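PDB 5E1V: polyketide synthase PksL from Bacillus subtilis, which probably dehydrates beta-hydroxyacyl intermediates through its dehydratase domain, the part crystallised here, during bacillaene assembly by a trans-AT polyketide synthase. Local coordinates for residues A[217-222]-A[268-273]. Residues are numbered along the deposited sequence; the frame is centred on the assembly and turned at random.
Sequences PLFYES and NFTSKL
A chi1 of 169° turns the Phe269 ring away from its own backbone N, whereas a chi1 of -46° keeps CG of Tyr220 beside the backbone N, and the two rings meet obliquely. The two side chains run side by side in the same direction, with CE1 of Tyr220 3.7 Å from CD1 of Phe269 and the ring planes 80° apart. Farther along, CG of Pro217 reaches the edge of the Phe269 ring, 3.7 Å from CZ, and the CE1 side of this ring meets both Pro217 and Tyr220. Tyr220 OH is hydrogen-bonded to Gly31 O, which ties Tyr220 to a neighbouring loop.

The backbones pair antiparallel through a classic beta bulge: two residues, Leu218 and Phe219, sit opposite the single Thr270, whose O accepts from Leu218 N at 2.9 Å and from Phe219 N at 3.0 Å. In return, Thr270 N donates to Phe219 O at 2.7 Å. Beside this ladder, Thr270 OG1 donates to Asn268 O from above the carbonyl plane and approaches the Phe219 ring at its edge.

This pairing joins strands 215-225 and 262-273 of the double-hotdog dehydratase fold. Backbone hydrogen bonds, two of them converging on Thr270 O, therefore hold the strands together, with apolar ring packing on the face that carries Tyr220 and Phe269.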
loop_
_atom_site.group_PDB
_atom_site.type_symbol
_atom_site.label_atom_id
_atom_site.label_comp_id
_atom_site.label_asym_id
_atom_site.label_seq_id
_atom_site.Cartn_x
_atom_site.Cartn_y
_atom_site.Cartn_z
ATOM N N PRO A 217 8.094 -1.679 3.564
ATOM C CA PRO A 217 8.106 -0.411 2.872
ATOM C C PRO A 217 8.967 0.673 3.522
ATOM O O PRO A 217 9.084 0.776 4.762
ATOM C CB PRO A 217 6.617 -0.007 2.876
ATOM C CG PRO A 217 5.899 -1.321 2.721
ATOM C CD PRO A 217 6.700 -2.206 3.686
ATOM N N LEU A 218 9.605 1.419 2.632
ATOM C CA LEU A 218 10.519 2.493 2.966
ATOM C C LEU A 218 10.120 3.804 2.262
ATOM O O LEU A 218 10.101 4.815 2.884
ATOM C CB LEU A 218 11.924 2.138 2.520
ATOM C CG LEU A 218 12.932 3.308 2.753
ATOM C CD1 LEU A 218 13.171 3.630 4.229
ATOM C CD2 LEU A 218 14.278 3.145 2.018
ATOM N N PHE A 219 9.889 3.743 0.979
ATOM C CA PHE A 219 9.704 4.919 0.103
ATOM C C PHE A 219 8.848 4.677 -1.150
ATOM O O PHE A 219 9.025 3.667 -1.854
ATOM C CB PHE A 219 11.101 5.438 -0.343
ATOM C CG PHE A 219 11.088 6.700 -1.176
ATOM C CD1 PHE A 219 11.119 7.946 -0.598
ATOM C CD2 PHE A 219 11.244 6.616 -2.548
ATOM C CE1 PHE A 219 11.171 9.103 -1.383
ATOM C CE2 PHE A 219 11.302 7.750 -3.336
ATOM C CZ PHE A 219 11.218 9.004 -2.773
ATOM N N TYR A 220 7.985 5.680 -1.478
ATOM C CA TYR A 220 7.182 5.728 -2.666
ATOM C C TYR A 220 7.600 6.971 -3.386
ATOM O O TYR A 220 7.456 8.025 -2.831
ATOM C CB TYR A 220 5.607 5.830 -2.433
ATOM C CG TYR A 220 5.026 4.902 -1.400
ATOM C CD1 TYR A 220 5.673 3.720 -1.111
ATOM C CD2 TYR A 220 3.827 5.225 -0.660
ATOM C CE1 TYR A 220 5.233 2.857 -0.127
ATOM C CE2 TYR A 220 3.404 4.356 0.369
ATOM C CZ TYR A 220 4.107 3.176 0.610
ATOM O OH TYR A 220 3.828 2.196 1.574
ATOM N N GLU A 221 8.021 6.874 -4.647
ATOM C CA GLU A 221 8.359 8.062 -5.432
ATOM C C GLU A 221 7.089 8.899 -5.732
ATOM O O GLU A 221 6.987 10.132 -5.485
ATOM C CB GLU A 221 9.066 7.663 -6.744
ATOM C CG GLU A 221 9.358 8.897 -7.573
ATOM C CD GLU A 221 10.309 8.629 -8.709
ATOM O OE1 GLU A 221 11.311 7.928 -8.498
ATOM O OE2 GLU A 221 10.020 9.123 -9.814
ATOM N N SER A 222 6.073 8.189 -6.201
ATOM C CA SER A 222 4.777 8.802 -6.518
ATOM C C SER A 222 3.626 7.816 -6.581
ATOM O O SER A 222 3.787 6.621 -6.856
ATOM C CB SER A 222 4.786 9.518 -7.886
ATOM O OG SER A 222 5.210 8.689 -8.863
ATOM N N ASN A 268 8.172 3.377 -8.320
ATOM C CA ASN A 268 9.338 3.100 -7.440
ATOM C C ASN A 268 8.969 2.920 -5.972
ATOM O O ASN A 268 9.434 3.594 -5.099
ATOM C CB ASN A 268 10.432 4.115 -7.662
ATOM C CG ASN A 268 11.261 3.749 -8.893
ATOM O OD1 ASN A 268 11.749 2.623 -8.982
ATOM N ND2 ASN A 268 11.369 4.651 -9.842
ATOM N N PHE A 269 8.062 1.988 -5.776
ATOM C CA PHE A 269 7.798 1.425 -4.448
ATOM C C PHE A 269 9.078 0.693 -3.998
ATOM O O PHE A 269 9.422 -0.387 -4.521
ATOM C CB PHE A 269 6.594 0.528 -4.492
ATOM C CG PHE A 269 6.375 -0.293 -3.262
ATOM C CD1 PHE A 269 6.809 0.129 -2.055
ATOM C CD2 PHE A 269 5.715 -1.504 -3.332
ATOM C CE1 PHE A 269 6.618 -0.634 -0.920
ATOM C CE2 PHE A 269 5.563 -2.293 -2.212
ATOM C CZ PHE A 269 6.016 -1.839 -0.988
ATOM N N THR A 270 9.741 1.321 -3.032
ATOM C CA THR A 270 11.032 0.876 -2.450
ATOM C C THR A 270 10.792 0.316 -1.037
ATOM O O THR A 270 10.211 1.001 -0.141
ATOM C CB THR A 270 12.024 2.037 -2.256
ATOM O OG1 THR A 270 12.093 2.864 -3.448
ATOM C CG2 THR A 270 13.412 1.485 -1.904
ATOM N N SER A 271 11.336 -0.882 -0.800
ATOM C CA SER A 271 11.312 -1.541 0.486
ATOM C C SER A 271 12.732 -1.939 0.912
ATOM O O SER A 271 13.650 -2.022 0.084
ATOM C CB SER A 271 10.449 -2.816 0.359
ATOM O OG SER A 271 9.127 -2.491 -0.035
ATOM N N LYS A 272 12.902 -2.179 2.201
ATOM C CA LYS A 272 14.243 -2.348 2.781
ATOM C C LYS A 272 14.265 -3.573 3.631
ATOM O O LYS A 272 13.313 -3.860 4.352
ATOM C CB LYS A 272 14.638 -1.160 3.628
ATOM C CG LYS A 272 16.055 -1.233 4.250
ATOM C CD LYS A 272 16.378 -0.003 5.088
ATOM C CE LYS A 272 15.861 -0.153 6.513
ATOM N NZ LYS A 272 15.769 1.157 7.238
ATOM N N LEU A 273 15.347 -4.333 3.504
ATOM C CA LEU A 273 15.509 -5.555 4.268
ATOM C C LEU A 273 15.408 -5.348 5.755
ATOM O O LEU A 273 16.043 -4.431 6.302
ATOM C CB LEU A 273 16.916 -6.124 3.935
ATOM C CG LEU A 273 17.351 -7.495 4.376
ATOM C CD1 LEU A 273 16.601 -8.591 3.650
ATOM C CD2 LEU A 273 18.834 -7.552 4.030
#